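Local coordinates for uncharacterized protein CPE2226 (Clostridium perfringens, PDB 3O6U) that is of unknown function but may bind flavin mononucleotide, at residues I85-G90 with S94-K99. Numbering follows the deposited sequence.
Sequences IDVITG and SSNQFK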
loop_
_atom_site.group_PDB
_atom_site.type_symbol
_atom_site.label_atom_id
_atom_site.label_comp_id
_atom_site.label_asym_id
_atom_site.label_seq_id
_atom_site.Cartn_x
_atom_site.Cartn_y
_atom_site.Cartn_z
ATOM N N ILE A 85 0.722 -4.794 10.802
ATOM C CA ILE A 85 0.321 -6.074 10.232
ATOM C C ILE A 85 1.537 -6.994 10.141
ATOM O O ILE A 85 2.672 -6.543 10.268
ATOM C CB ILE A 85 -0.303 -5.927 8.811
ATOM C CG1 ILE A 85 0.620 -5.125 7.895
ATOM C CG2 ILE A 85 -1.657 -5.264 8.904
ATOM C CD1 ILE A 85 0.643 -5.637 6.458
ATOM N N ASP A 86 1.287 -8.284 9.931
ATOM C CA ASP A 86 2.348 -9.287 9.814
ATOM C C ASP A 86 2.888 -9.247 8.388
ATOM O O ASP A 86 2.106 -9.157 7.436
ATOM C CB ASP A 86 1.794 -10.691 10.096
ATOM C CG ASP A 86 0.833 -10.722 11.278
ATOM O OD1 ASP A 86 1.178 -10.182 12.358
ATOM O OD2 ASP A 86 -0.271 -11.296 11.127
ATOM N N VAL A 87 4.203 -9.328 8.216
ATOM C CA VAL A 87 4.702 -9.272 6.859
ATOM C C VAL A 87 4.281 -10.536 6.126
ATOM O O VAL A 87 3.940 -11.529 6.754
ATOM C CB VAL A 87 6.258 -8.996 6.801
ATOM C CG1 VAL A 87 6.614 -7.910 7.809
ATOM C CG2 VAL A 87 7.068 -10.238 7.018
ATOM N N ILE A 88 4.193 -10.470 4.805
ATOM C CA ILE A 88 3.805 -11.654 4.052
ATOM C C ILE A 88 5.054 -12.358 3.504
ATOM O O ILE A 88 5.849 -11.796 2.746
ATOM C CB ILE A 88 2.820 -11.307 2.896
ATOM C CG1 ILE A 88 1.461 -10.905 3.474
ATOM C CG2 ILE A 88 2.644 -12.503 1.968
ATOM C CD1 ILE A 88 0.644 -10.021 2.535
ATOM N N THR A 89 5.216 -13.600 3.936
ATOM C CA THR A 89 6.320 -14.460 3.541
ATOM C C THR A 89 6.487 -14.445 2.027
ATOM O O THR A 89 5.561 -14.806 1.303
ATOM C CB THR A 89 6.037 -15.924 3.957
ATOM O OG1 THR A 89 5.360 -15.938 5.222
ATOM C CG2 THR A 89 7.336 -16.723 4.046
ATOM N N GLY A 90 7.667 -14.028 1.572
ATOM C CA GLY A 90 7.971 -14.004 0.151
ATOM C C GLY A 90 7.713 -12.666 -0.510
ATOM O O GLY A 90 7.896 -12.504 -1.722
ATOM N N SER A 94 7.530 -5.445 0.095
ATOM C CA SER A 94 6.264 -4.751 -0.068
ATOM C C SER A 94 5.498 -4.650 1.259
ATOM O O SER A 94 4.852 -3.637 1.541
ATOM C CB SER A 94 5.445 -5.464 -1.135
ATOM O OG SER A 94 6.159 -5.446 -2.362
ATOM N N SER A 95 5.590 -5.677 2.092
ATOM C CA SER A 95 4.913 -5.624 3.374
ATOM C C SER A 95 5.454 -4.447 4.183
ATOM O O SER A 95 4.686 -3.664 4.752
ATOM C CB SER A 95 5.114 -6.943 4.121
ATOM O OG SER A 95 4.616 -8.015 3.336
ATOM N N ASN A 96 6.777 -4.312 4.207
ATOM C CA ASN A 96 7.421 -3.220 4.937
ATOM C C ASN A 96 7.110 -1.875 4.277
ATOM O O ASN A 96 6.772 -0.915 4.964
ATOM C CB ASN A 96 8.925 -3.459 5.006
ATOM C CG ASN A 96 9.302 -4.557 6.002
ATOM O OD1 ASN A 96 10.413 -5.087 5.954
ATOM N ND2 ASN A 96 8.390 -4.885 6.916
ATOM N N GLN A 97 7.247 -1.784 2.957
ATOM C CA GLN A 97 6.872 -0.551 2.280
ATOM C C GLN A 97 5.399 -0.215 2.619
ATOM O O GLN A 97 5.102 0.908 3.036
ATOM C CB GLN A 97 7.053 -0.707 0.771
ATOM C CG GLN A 97 6.484 0.445 -0.053
ATOM C CD GLN A 97 7.042 0.473 -1.461
ATOM O OE1 GLN A 97 8.032 1.144 -1.726
ATOM N NE2 GLN A 97 6.428 -0.277 -2.360
ATOM N N PHE A 98 4.494 -1.191 2.460
ATOM C CA PHE A 98 3.066 -1.017 2.781
ATOM C C PHE A 98 2.871 -0.520 4.207
ATOM O O PHE A 98 2.075 0.401 4.437
ATOM C CB PHE A 98 2.293 -2.340 2.622
ATOM C CG PHE A 98 0.796 -2.247 2.953
ATOM C CD1 PHE A 98 -0.129 -1.818 2.002
ATOM C CD2 PHE A 98 0.319 -2.606 4.219
ATOM C CE1 PHE A 98 -1.499 -1.759 2.300
ATOM C CE2 PHE A 98 -1.038 -2.545 4.518
ATOM C CZ PHE A 98 -1.950 -2.117 3.558
ATOM N N LYS A 99 3.585 -1.124 5.157
ATOM C CA LYS A 99 3.459 -0.734 6.555
ATOM C C LYS A 99 3.805 0.730 6.781
ATOM O O LYS A 99 3.081 1.414 7.500
ATOM C CB LYS A 99 4.289 -1.665 7.469
ATOM C CG LYS A 99 3.707 -3.097 7.517
ATOM C CD LYS A 99 4.540 -4.092 8.331
ATOM C CE LYS A 99 4.552 -3.736 9.809
ATOM N NZ LYS A 99 4.921 -4.889 10.674
#
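Ser-95 and Lys-99, one helical turn apart, each hold one backbone group of the irregular segment 85-90. Ser-95 OG accepts the amide hydrogen of Ile-88 at 2.9 Å from Ile-88 N, in a nearly straight bond (175°). The same hydroxyl is hydrogen-bonded to the carbonyl oxygen of Ala-91, just before helix 92-111, so one side chain binds two backbone groups of the incoming chain. Its chi1 of -58° puts OG beside its own backbone N, opposite the carbonyl carbon. Lys-99 reaches further. Its chain bends at chi3 (66°), and NZ meets Ile-85 O at 2.8 Å, nearly in line with the carbonyl bond. On the way its methylenes run past the Ile-85 side chain in the opposite direction, with Lys-99 CG 3.7 Å from Ile-85 CG1. Ile-85 CD1 goes on to the ring of Phe-98, 3.8 Å from CD2, and the two side chains cross at about a right angle. Val-87 lies against the helix between the two bonds. Its CB packs on Ser-95 CB at 3.6 Å, and its CG1 touches the amide nitrogen ND2 of Asn-96. The segment thus lines one side of helix 92-111 just before the chain enters it. Ile-85 and Ile-88 also pack on Leu-73 of helix 66-80, while Phe-98 packs on Leu-23 of strand 19-27 and meets Tyr-37 of strand 32-41 edge-to-face.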